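Local coordinates for penicillin-binding protein 2B (Streptococcus pneumoniae, PDB 2WAE) that probably cross-links the peptide stems of adjacent glycan strands as a penicillin-binding transpeptidase of the cell-elongation machinery, at residues Q51-T56 with V282-L287; S58-I63 with W221-L226; L76-S81 with I217-D222. All blocks are in the same frame, centred on the assembly; numbering follows the deposited sequence.

The three contacts belong to the elongated N-terminal part of the chain, well removed from the probable active-site serine Ser386. Contact 1 lies at the surface, whereas contacts 2 and 3 are partly buried. Contacts 2 and 3 share strand 215-225, meeting at Trp221 and Asp222: contact 3 pairs its earlier half with strand 72-83, and contact 2 sets its continuation against the loop 58-63. Along the chain, both fall within the long loop that contact 1 closes. Contacts 1 and 3 are antiparallel strand pairs, the first with a zinc ion on one face, the second with hydroxyls, a water and a weak ion pair. Contact 2 has no strand pairing and relies on tryptophan and arginine side chains.

Contact 1: Q51-T56 with V282-L287; sequences QTKVTT and VKEIHL. Unlike the reference sequence in segment 51-56: Val54 (reference Ile), Thr56 (reference Ser). With ZN (zinc ion), chain B.
Lys53 and Glu284 face each other as a non-hydrogen-bonded pair of antiparallel strands, their CA atoms 4.3 Å apart. From CB, the Glu284 chain first offers CG to the side of Lys53, whose CB lies 3.7 Å from it. With CD anti to CA about the CB-CG bond (chi2 -179°), the chain runs straight and carries the carboxylate off the sheet, where its two oxygens divide the work. OE1 binds the zinc ion at 2.2 Å, while OE2 accepts a weak bond of 3.3 Å from Gln51 NE2, the amide standing nearly perpendicular to the carboxylate plane. An acid suits this place because one group can hold a cation and still receive an N-H. His286, on the same face, turns its ring edge to the metal, NE2 at a long 2.8 Å from the zinc in this conformer, and its ND1 is hydrogen-bonded to the carbonyl oxygen of Ser50. On the reverse face Val54 CG2 touches Ile285 CD1 at 3.7 Å, branched residues that suit both strand backbone and apolar packing. Between the faces, Ile285 N bonds to Thr52 O (3.0 Å), and Val54 and Lys283 exchange a reciprocal pair. Glu297 of strand 293-300 joins them in a Glu-His-Glu zinc site on a three-stranded antiparallel sheet.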
loop_
_atom_site.group_PDB
_atom_site.type_symbol
_atom_site.label_atom_id
_atom_site.label_comp_id
_atom_site.label_asym_id
_atom_site.label_seq_id
_atom_site.Cartn_x
_atom_site.Cartn_y
_atom_site.Cartn_z
ATOM N N GLN A 51 36.199 21.670 7.861
ATOM C CA GLN A 51 34.777 21.732 8.190
ATOM C C GLN A 51 34.178 20.326 8.225
ATOM O O GLN A 51 34.442 19.522 7.330
ATOM C CB GLN A 51 34.055 22.595 7.145
ATOM C CG GLN A 51 32.536 22.432 7.093
ATOM C CD GLN A 51 31.816 23.160 8.214
ATOM O OE1 GLN A 51 32.345 24.114 8.790
ATOM N NE2 GLN A 51 30.601 22.714 8.527
ATOM N N THR A 52 33.386 20.034 9.257
ATOM C CA THR A 52 32.650 18.760 9.359
ATOM C C THR A 52 31.506 18.734 10.383
ATOM O O THR A 52 31.662 19.165 11.527
ATOM C CB THR A 52 33.585 17.538 9.586
ATOM O OG1 THR A 52 32.797 16.355 9.765
ATOM C CG2 THR A 52 34.481 17.731 10.810
ATOM N N LYS A 53 30.360 18.205 9.973
ATOM C CA LYS A 53 29.186 18.162 10.843
ATOM C C LYS A 53 28.604 16.750 11.000
ATOM O O LYS A 53 28.493 16.016 10.024
ATOM C CB LYS A 53 28.121 19.143 10.336
ATOM C CG LYS A 53 27.821 19.017 8.847
ATOM C CD LYS A 53 27.063 20.219 8.291
ATOM C CE LYS A 53 26.422 19.858 6.949
ATOM N NZ LYS A 53 25.656 20.968 6.314
ATOM N N VAL A 54 28.252 16.371 12.230
ATOM C CA VAL A 54 27.725 15.037 12.527
ATOM C C VAL A 54 26.318 15.115 13.090
ATOM O O VAL A 54 25.900 16.131 13.636
ATOM C CB VAL A 54 28.569 14.236 13.554
ATOM C CG1 VAL A 54 29.954 13.921 13.017
ATOM C CG2 VAL A 54 28.613 14.938 14.904
ATOM N N THR A 55 25.600 14.006 12.986
ATOM C CA THR A 55 24.179 14.002 13.296
ATOM C C THR A 55 23.750 12.757 14.075
ATOM O O THR A 55 24.390 11.706 14.014
ATOM C CB THR A 55 23.352 14.183 11.995
ATOM O OG1 THR A 55 21.955 14.014 12.265
ATOM C CG2 THR A 55 23.774 13.178 10.934
ATOM N N THR A 56 22.660 12.882 14.821
ATOM C CA THR A 56 22.100 11.753 15.552
ATOM C C THR A 56 20.567 11.686 15.445
ATOM O O THR A 56 19.869 12.688 15.633
ATOM C CB THR A 56 22.576 11.733 17.021
ATOM O OG1 THR A 56 21.848 10.734 17.739
ATOM C CG2 THR A 56 22.364 13.091 17.688
ATOM N N VAL A 282 21.863 18.340 15.638
ATOM C CA VAL A 282 23.065 18.430 14.826
ATOM C C VAL A 282 24.162 19.152 15.596
ATOM O O VAL A 282 23.893 20.109 16.326
ATOM C CB VAL A 282 22.818 19.145 13.479
ATOM C CG1 VAL A 282 24.103 19.202 12.653
ATOM C CG2 VAL A 282 21.726 18.436 12.699
ATOM N N LYS A 283 25.391 18.666 15.438
ATOM C CA LYS A 283 26.569 19.254 16.062
ATOM C C LYS A 283 27.615 19.487 14.989
ATOM O O LYS A 283 27.754 18.678 14.075
ATOM C CB LYS A 283 27.150 18.305 17.105
ATOM C CG LYS A 283 26.327 18.202 18.367
ATOM C CD LYS A 283 26.879 17.107 19.275
ATOM C CE LYS A 283 26.231 17.147 20.658
ATOM N NZ LYS A 283 24.747 16.959 20.618
ATOM N N GLU A 284 28.336 20.598 15.097
ATOM C CA GLU A 284 29.506 20.821 14.256
ATOM C C GLU A 284 30.780 20.608 15.056
ATOM O O GLU A 284 30.854 20.931 16.244
ATOM C CB GLU A 284 29.501 22.216 13.621
ATOM C CG GLU A 284 28.981 22.246 12.183
ATOM C CD GLU A 284 28.999 23.637 11.564
ATOM O OE1 GLU A 284 29.733 24.511 12.081
ATOM O OE2 GLU A 284 28.282 23.857 10.561
ATOM N N ILE A 285 31.775 20.036 14.394
ATOM C CA ILE A 285 33.115 19.954 14.954
ATOM C C ILE A 285 34.055 20.591 13.929
ATOM O O ILE A 285 33.921 20.344 12.728
ATOM C CB ILE A 285 33.507 18.480 15.258
ATOM C CG1 ILE A 285 32.631 17.888 16.367
ATOM C CG2 ILE A 285 34.955 18.381 15.687
ATOM C CD1 ILE A 285 31.304 17.328 15.905
ATOM N N HIS A 286 34.969 21.447 14.382
ATOM C CA HIS A 286 35.989 22.006 13.498
ATOM C C HIS A 286 37.389 21.557 13.882
ATOM O O HIS A 286 37.675 21.333 15.060
ATOM C CB HIS A 286 35.892 23.528 13.410
ATOM C CG HIS A 286 34.737 23.999 12.585
ATOM N ND1 HIS A 286 34.601 23.677 11.253
ATOM C CD2 HIS A 286 33.655 24.747 12.905
ATOM C CE1 HIS A 286 33.488 24.214 10.784
ATOM N NE2 HIS A 286 32.896 24.868 11.766
ATOM N N LEU A 287 38.245 21.437 12.871
ATOM C CA LEU A 287 39.558 20.821 13.004
ATOM C C LEU A 287 40.702 21.815 12.788
ATOM O O LEU A 287 40.556 22.791 12.054
ATOM C CB LEU A 287 39.654 19.649 12.020
ATOM C CG LEU A 287 38.343 18.886 11.769
ATOM C CD1 LEU A 287 38.402 17.982 10.543
ATOM C CD2 LEU A 287 37.922 18.091 12.993
HETATM ZN ZN ZN B . 30.709 26.357 12.674
#

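Contact 2: S58-I63 with W221-L226; sequences SARGEI and WDRKIL. Unlike the reference sequence in segment 221-226: Ile225 (reference Val).
Ala59 sits on the indole of Trp221 and Gly61 meets the guanidinium of Arg223, so that the loop 58-63 is laid along one side of strand 215-225 in the N-terminal region of this penicillin-binding protein. The Arg60-Gly61 pair recalls the Arg-Gly signature found near the start of this module in class B relatives. The apolar part is a CH-pi contact: Ala59 CB stands 4.0 Å from the centroid of the six-membered ring of Trp221, almost on the ring normal. A methyl is small enough to let the loop backbone come down as well, and Ala59 N lies over the same ring, 3.8 Å from Trp221 CZ3. The polar part is an end-on grip by Arg223 on one carbonyl. NH2 reaches Gly61 O at 2.9 Å and NH1 reaches the same oxygen at 3.0 Å, both with that oxygen close to the guanidinium plane. A bend at chi2 (78°) turns the otherwise stretched arginine chain up to the loop. Glu269 pairs with both Arg223 NH2 and Arg60 NE, and Glu273 with Arg60 NH2, which probably offsets the nearness of the two arginines. They cross at about a right angle, guanidinium planes 85° apart, and the aliphatic Arg60 CD rests 3.8 Å above the centre of the Arg223 guanidinium.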
loop_
_atom_site.group_PDB
_atom_site.type_symbol
_atom_site.label_atom_id
_atom_site.label_comp_id
_atom_site.label_asym_id
_atom_site.label_seq_id
_atom_site.Cartn_x
_atom_site.Cartn_y
_atom_site.Cartn_z
ATOM N N SER A 58 16.454 10.841 15.924
ATOM C CA SER A 58 15.473 11.010 16.995
ATOM C C SER A 58 14.302 10.022 16.912
ATOM O O SER A 58 14.297 9.092 16.093
ATOM C CB SER A 58 14.906 12.424 16.961
ATOM O OG SER A 58 15.880 13.360 17.367
ATOM N N ALA A 59 13.299 10.237 17.762
ATOM C CA ALA A 59 12.124 9.361 17.814
ATOM C C ALA A 59 11.217 9.532 16.600
ATOM O O ALA A 59 11.000 10.651 16.121
ATOM C CB ALA A 59 11.335 9.570 19.097
ATOM N N ARG A 60 10.703 8.402 16.116
ATOM C CA ARG A 60 9.819 8.374 14.957
ATOM C C ARG A 60 8.415 8.803 15.360
ATOM O O ARG A 60 7.931 8.410 16.412
ATOM C CB ARG A 60 9.796 6.973 14.339
ATOM C CG ARG A 60 9.171 6.950 12.953
ATOM C CD ARG A 60 9.338 5.617 12.248
ATOM N NE ARG A 60 8.800 5.699 10.892
ATOM C CZ ARG A 60 9.504 6.039 9.819
ATOM N NH1 ARG A 60 10.796 6.327 9.916
ATOM N NH2 ARG A 60 8.907 6.088 8.639
ATOM N N GLY A 61 7.770 9.625 14.536
ATOM C CA GLY A 61 6.356 9.967 14.725
ATOM C C GLY A 61 5.444 8.748 14.757
ATOM O O GLY A 61 5.799 7.669 14.264
ATOM N N GLU A 62 4.267 8.909 15.355
ATOM C CA GLU A 62 3.346 7.792 15.476
ATOM C C GLU A 62 2.115 7.844 14.557
ATOM O O GLU A 62 1.810 8.887 13.966
ATOM C CB GLU A 62 3.005 7.532 16.945
ATOM C CG GLU A 62 4.110 6.771 17.665
ATOM C CD GLU A 62 4.155 7.043 19.153
ATOM O OE1 GLU A 62 4.994 6.427 19.845
ATOM O OE2 GLU A 62 3.357 7.876 19.630
ATOM N N ILE A 63 1.434 6.706 14.431
ATOM C CA ILE A 63 0.279 6.569 13.542
ATOM C C ILE A 63 -1.032 6.315 14.304
ATOM O O ILE A 63 -1.121 5.397 15.118
ATOM C CB ILE A 63 0.543 5.476 12.491
ATOM C CG1 ILE A 63 1.908 5.720 11.836
ATOM C CG2 ILE A 63 -0.556 5.464 11.426
ATOM C CD1 ILE A 63 2.294 4.690 10.787
ATOM N N TRP A 221 14.858 3.555 20.831
ATOM C CA TRP A 221 13.437 3.243 20.791
ATOM C C TRP A 221 13.252 2.011 19.924
ATOM O O TRP A 221 13.779 1.952 18.819
ATOM C CB TRP A 221 12.657 4.435 20.210
ATOM C CG TRP A 221 12.702 5.660 21.097
ATOM C CD1 TRP A 221 11.893 5.932 22.174
ATOM C CD2 TRP A 221 13.616 6.765 21.000
ATOM N NE1 TRP A 221 12.247 7.137 22.744
ATOM C CE2 TRP A 221 13.299 7.668 22.042
ATOM C CE3 TRP A 221 14.667 7.084 20.129
ATOM C CZ2 TRP A 221 13.995 8.865 22.236
ATOM C CZ3 TRP A 221 15.362 8.277 20.327
ATOM C CH2 TRP A 221 15.021 9.151 21.371
ATOM N N ASP A 222 12.547 1.009 20.440
ATOM C CA ASP A 222 12.075 -0.090 19.598
ATOM C C ASP A 222 10.719 0.306 19.037
ATOM O O ASP A 222 9.913 0.953 19.713
ATOM C CB ASP A 222 11.976 -1.420 20.360
ATOM C CG ASP A 222 13.286 -2.204 20.352
ATOM O OD1 ASP A 222 14.033 -2.121 19.351
ATOM O OD2 ASP A 222 13.576 -2.900 21.349
ATOM N N ARG A 223 10.490 -0.056 17.782
ATOM C CA ARG A 223 9.216 0.220 17.141
ATOM C C ARG A 223 8.425 -1.082 17.129
ATOM O O ARG A 223 8.928 -2.127 16.699
ATOM C CB ARG A 223 9.455 0.715 15.712
ATOM C CG ARG A 223 8.209 1.088 14.945
ATOM C CD ARG A 223 7.720 2.442 15.392
ATOM N NE ARG A 223 6.943 3.096 14.347
ATOM C CZ ARG A 223 6.463 4.331 14.434
ATOM N NH1 ARG A 223 6.677 5.041 15.533
ATOM N NH2 ARG A 223 5.774 4.855 13.424
ATOM N N LYS A 224 7.200 -1.033 17.633
ATOM C CA LYS A 224 6.325 -2.176 17.471
ATOM C C LYS A 224 4.963 -1.788 16.905
ATOM O O LYS A 224 4.475 -0.687 17.143
ATOM C CB LYS A 224 6.220 -3.003 18.748
ATOM C CG LYS A 224 5.573 -2.319 19.924
ATOM C CD LYS A 224 5.272 -3.372 20.982
ATOM C CE LYS A 224 4.838 -2.751 22.297
ATOM N NZ LYS A 224 5.235 -3.630 23.428
ATOM N N ILE A 225 4.384 -2.692 16.121
ATOM C CA ILE A 225 3.048 -2.510 15.578
ATOM C C ILE A 225 2.084 -3.140 16.572
ATOM O O ILE A 225 2.368 -4.198 17.141
ATOM C CB ILE A 225 2.890 -3.202 14.209
ATOM C CG1 ILE A 225 4.119 -2.942 13.330
ATOM C CG2 ILE A 225 1.634 -2.727 13.519
ATOM C CD1 ILE A 225 4.492 -4.116 12.427
ATOM N N LEU A 226 0.954 -2.473 16.784
ATOM C CA LEU A 226 -0.040 -2.947 17.731
ATOM C C LEU A 226 -1.029 -3.877 17.044
ATOM O O LEU A 226 -1.318 -3.725 15.859
ATOM C CB LEU A 226 -0.757 -1.765 18.379
ATOM C CG LEU A 226 0.089 -0.844 19.264
ATOM C CD1 LEU A 226 -0.819 -0.068 20.202
ATOM C CD2 LEU A 226 1.130 -1.613 20.075
#

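Contact 3: L76-S81 with I217-D222; sequences LKQVVS and ISTSWD
Lys77 with Ser220 and Val79 with Ser218 form the hydrogen-bonded pairs of a twisted antiparallel ladder, in which the two short strand segments run at 133° to each other. Strand 72-83 is the middle one of a three-stranded antiparallel sheet, and strand 215-225 forms its edge. Four N-H...O bonds join them, the Ser220 N to Lys77 O bond measuring 2.8 Å.

On the face of Lys77 and Val79 the chemistry is mixed. The long Lys77 chain leaves its strand extended beyond CG and lies across Asp222, giving a weak salt bridge of 3.5 Å between NZ and OD1. Next to it Val79 CG2 packs on Ser220 CB at 3.6 Å, where the short serine side chain lets the valine methyl lie against its CB. One step diagonally along the sheet, Ser81 OG and Ser218 OG share a hydrogen bond of 2.5 Å; the Ser218 hydroxyl is brought to it by standing between its own N and carbonyl carbon (chi1 70°).

The other face is more apolar. Leu76 runs alongside Trp221, its CD1 3.6 Å from the indole NE1, and Leu76 CG also meets Thr219 CG2 at 3.7 Å. Farther along, helix 199-208 covers Ile217 and Val80, whose beta-branched side chains suit a covered strand, and also touches Gln78. Ile217 crosses Gln78 at about a right angle, with CG2 3.4 Å from Gln78 OE1. That amide oxygen also accepts a bond from a water, which makes a second hydrogen bond of 3.0 Å with Thr219 OG1.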
loop_
_atom_site.group_PDB
_atom_site.type_symbol
_atom_site.label_atom_id
_atom_site.label_comp_id
_atom_site.label_asym_id
_atom_site.label_seq_id
_atom_site.Cartn_x
_atom_site.Cartn_y
_atom_site.Cartn_z
ATOM N N LEU A 76 10.600 2.724 24.804
ATOM C CA LEU A 76 11.881 3.354 25.104
ATOM C C LEU A 76 12.863 2.366 25.738
ATOM O O LEU A 76 12.498 1.627 26.651
ATOM C CB LEU A 76 11.625 4.551 26.020
ATOM C CG LEU A 76 12.702 5.607 26.256
ATOM C CD1 LEU A 76 12.046 6.983 26.354
ATOM C CD2 LEU A 76 13.500 5.281 27.524
ATOM N N LYS A 77 14.102 2.345 25.249
ATOM C CA LYS A 77 15.139 1.448 25.772
ATOM C C LYS A 77 16.507 2.128 25.868
ATOM O O LYS A 77 16.702 3.203 25.301
ATOM C CB LYS A 77 15.264 0.214 24.878
ATOM C CG LYS A 77 15.645 0.542 23.449
ATOM C CD LYS A 77 16.146 -0.673 22.678
ATOM C CE LYS A 77 16.495 -0.283 21.247
ATOM N NZ LYS A 77 17.229 -1.373 20.553
ATOM N N GLN A 78 17.461 1.498 26.551
ATOM C CA GLN A 78 18.813 2.053 26.618
ATOM C C GLN A 78 19.864 1.223 25.891
ATOM O O GLN A 78 19.874 0.002 26.000
ATOM C CB GLN A 78 19.237 2.286 28.068
ATOM C CG GLN A 78 18.309 3.235 28.791
ATOM C CD GLN A 78 18.901 3.727 30.074
ATOM O OE1 GLN A 78 19.905 4.430 30.064
ATOM N NE2 GLN A 78 18.284 3.364 31.194
ATOM N N VAL A 79 20.756 1.891 25.165
ATOM C CA VAL A 79 21.734 1.194 24.345
ATOM C C VAL A 79 23.155 1.694 24.565
ATOM O O VAL A 79 23.372 2.833 24.970
ATOM C CB VAL A 79 21.417 1.377 22.855
ATOM C CG1 VAL A 79 22.330 0.492 22.035
ATOM C CG2 VAL A 79 19.968 1.021 22.573
ATOM N N VAL A 80 24.135 0.848 24.268
ATOM C CA VAL A 80 25.517 1.309 24.259
ATOM C C VAL A 80 25.741 2.194 23.039
ATOM O O VAL A 80 25.376 1.814 21.932
ATOM C CB VAL A 80 26.511 0.139 24.164
ATOM C CG1 VAL A 80 27.927 0.664 24.272
ATOM C CG2 VAL A 80 26.228 -0.883 25.247
ATOM N N SER A 81 26.348 3.357 23.247
ATOM C CA SER A 81 26.745 4.227 22.160
ATOM C C SER A 81 28.257 4.340 22.111
ATOM O O SER A 81 28.920 4.197 23.134
ATOM C CB SER A 81 26.144 5.610 22.372
ATOM O OG SER A 81 24.752 5.554 22.125
ATOM N N ILE A 217 26.167 5.513 27.338
ATOM C CA ILE A 217 24.831 4.941 27.289
ATOM C C ILE A 217 23.856 6.009 26.819
ATOM O O ILE A 217 23.807 7.117 27.371
ATOM C CB ILE A 217 24.361 4.476 28.679
ATOM C CG1 ILE A 217 25.267 3.375 29.229
ATOM C CG2 ILE A 217 22.918 3.996 28.599
ATOM C CD1 ILE A 217 25.146 2.063 28.487
ATOM N N SER A 218 23.063 5.676 25.810
ATOM C CA SER A 218 22.093 6.631 25.328
ATOM C C SER A 218 20.752 5.933 25.206
ATOM O O SER A 218 20.652 4.729 25.449
ATOM C CB SER A 218 22.555 7.250 24.008
ATOM O OG SER A 218 22.504 6.300 22.960
ATOM N N THR A 219 19.730 6.695 24.838
ATOM C CA THR A 219 18.363 6.204 24.819
ATOM C C THR A 219 17.919 6.009 23.386
ATOM O O THR A 219 18.026 6.924 22.577
ATOM C CB THR A 219 17.429 7.212 25.505
ATOM O OG1 THR A 219 17.634 7.152 26.920
ATOM C CG2 THR A 219 15.973 6.920 25.194
ATOM N N SER A 220 17.419 4.819 23.080
ATOM C CA SER A 220 16.875 4.513 21.760
ATOM C C SER A 220 15.448 4.012 21.928
ATOM O O SER A 220 14.896 4.043 23.028
ATOM C CB SER A 220 17.734 3.459 21.061
ATOM O OG SER A 220 17.257 3.176 19.761
ATOM N N TRP A 221 14.858 3.555 20.831
ATOM C CA TRP A 221 13.437 3.243 20.791
ATOM C C TRP A 221 13.252 2.011 19.924
ATOM O O TRP A 221 13.779 1.952 18.819
ATOM C CB TRP A 221 12.657 4.435 20.210
ATOM C CG TRP A 221 12.702 5.660 21.097
ATOM C CD1 TRP A 221 11.893 5.932 22.174
ATOM C CD2 TRP A 221 13.616 6.765 21.000
ATOM N NE1 TRP A 221 12.247 7.137 22.744
ATOM C CE2 TRP A 221 13.299 7.668 22.042
ATOM C CE3 TRP A 221 14.667 7.084 20.129
ATOM C CZ2 TRP A 221 13.995 8.865 22.236
ATOM C CZ3 TRP A 221 15.362 8.277 20.327
ATOM C CH2 TRP A 221 15.021 9.151 21.371
ATOM N N ASP A 222 12.547 1.009 20.440
ATOM C CA ASP A 222 12.075 -0.090 19.598
ATOM C C ASP A 222 10.719 0.306 19.037
ATOM O O ASP A 222 9.913 0.953 19.713
ATOM C CB ASP A 222 11.976 -1.420 20.360
ATOM C CG ASP A 222 13.286 -2.204 20.352
ATOM O OD1 ASP A 222 14.033 -2.121 19.351
ATOM O OD2 ASP A 222 13.576 -2.900 21.349
HETATM O O HOH W 1 20.253 7.029 28.287
#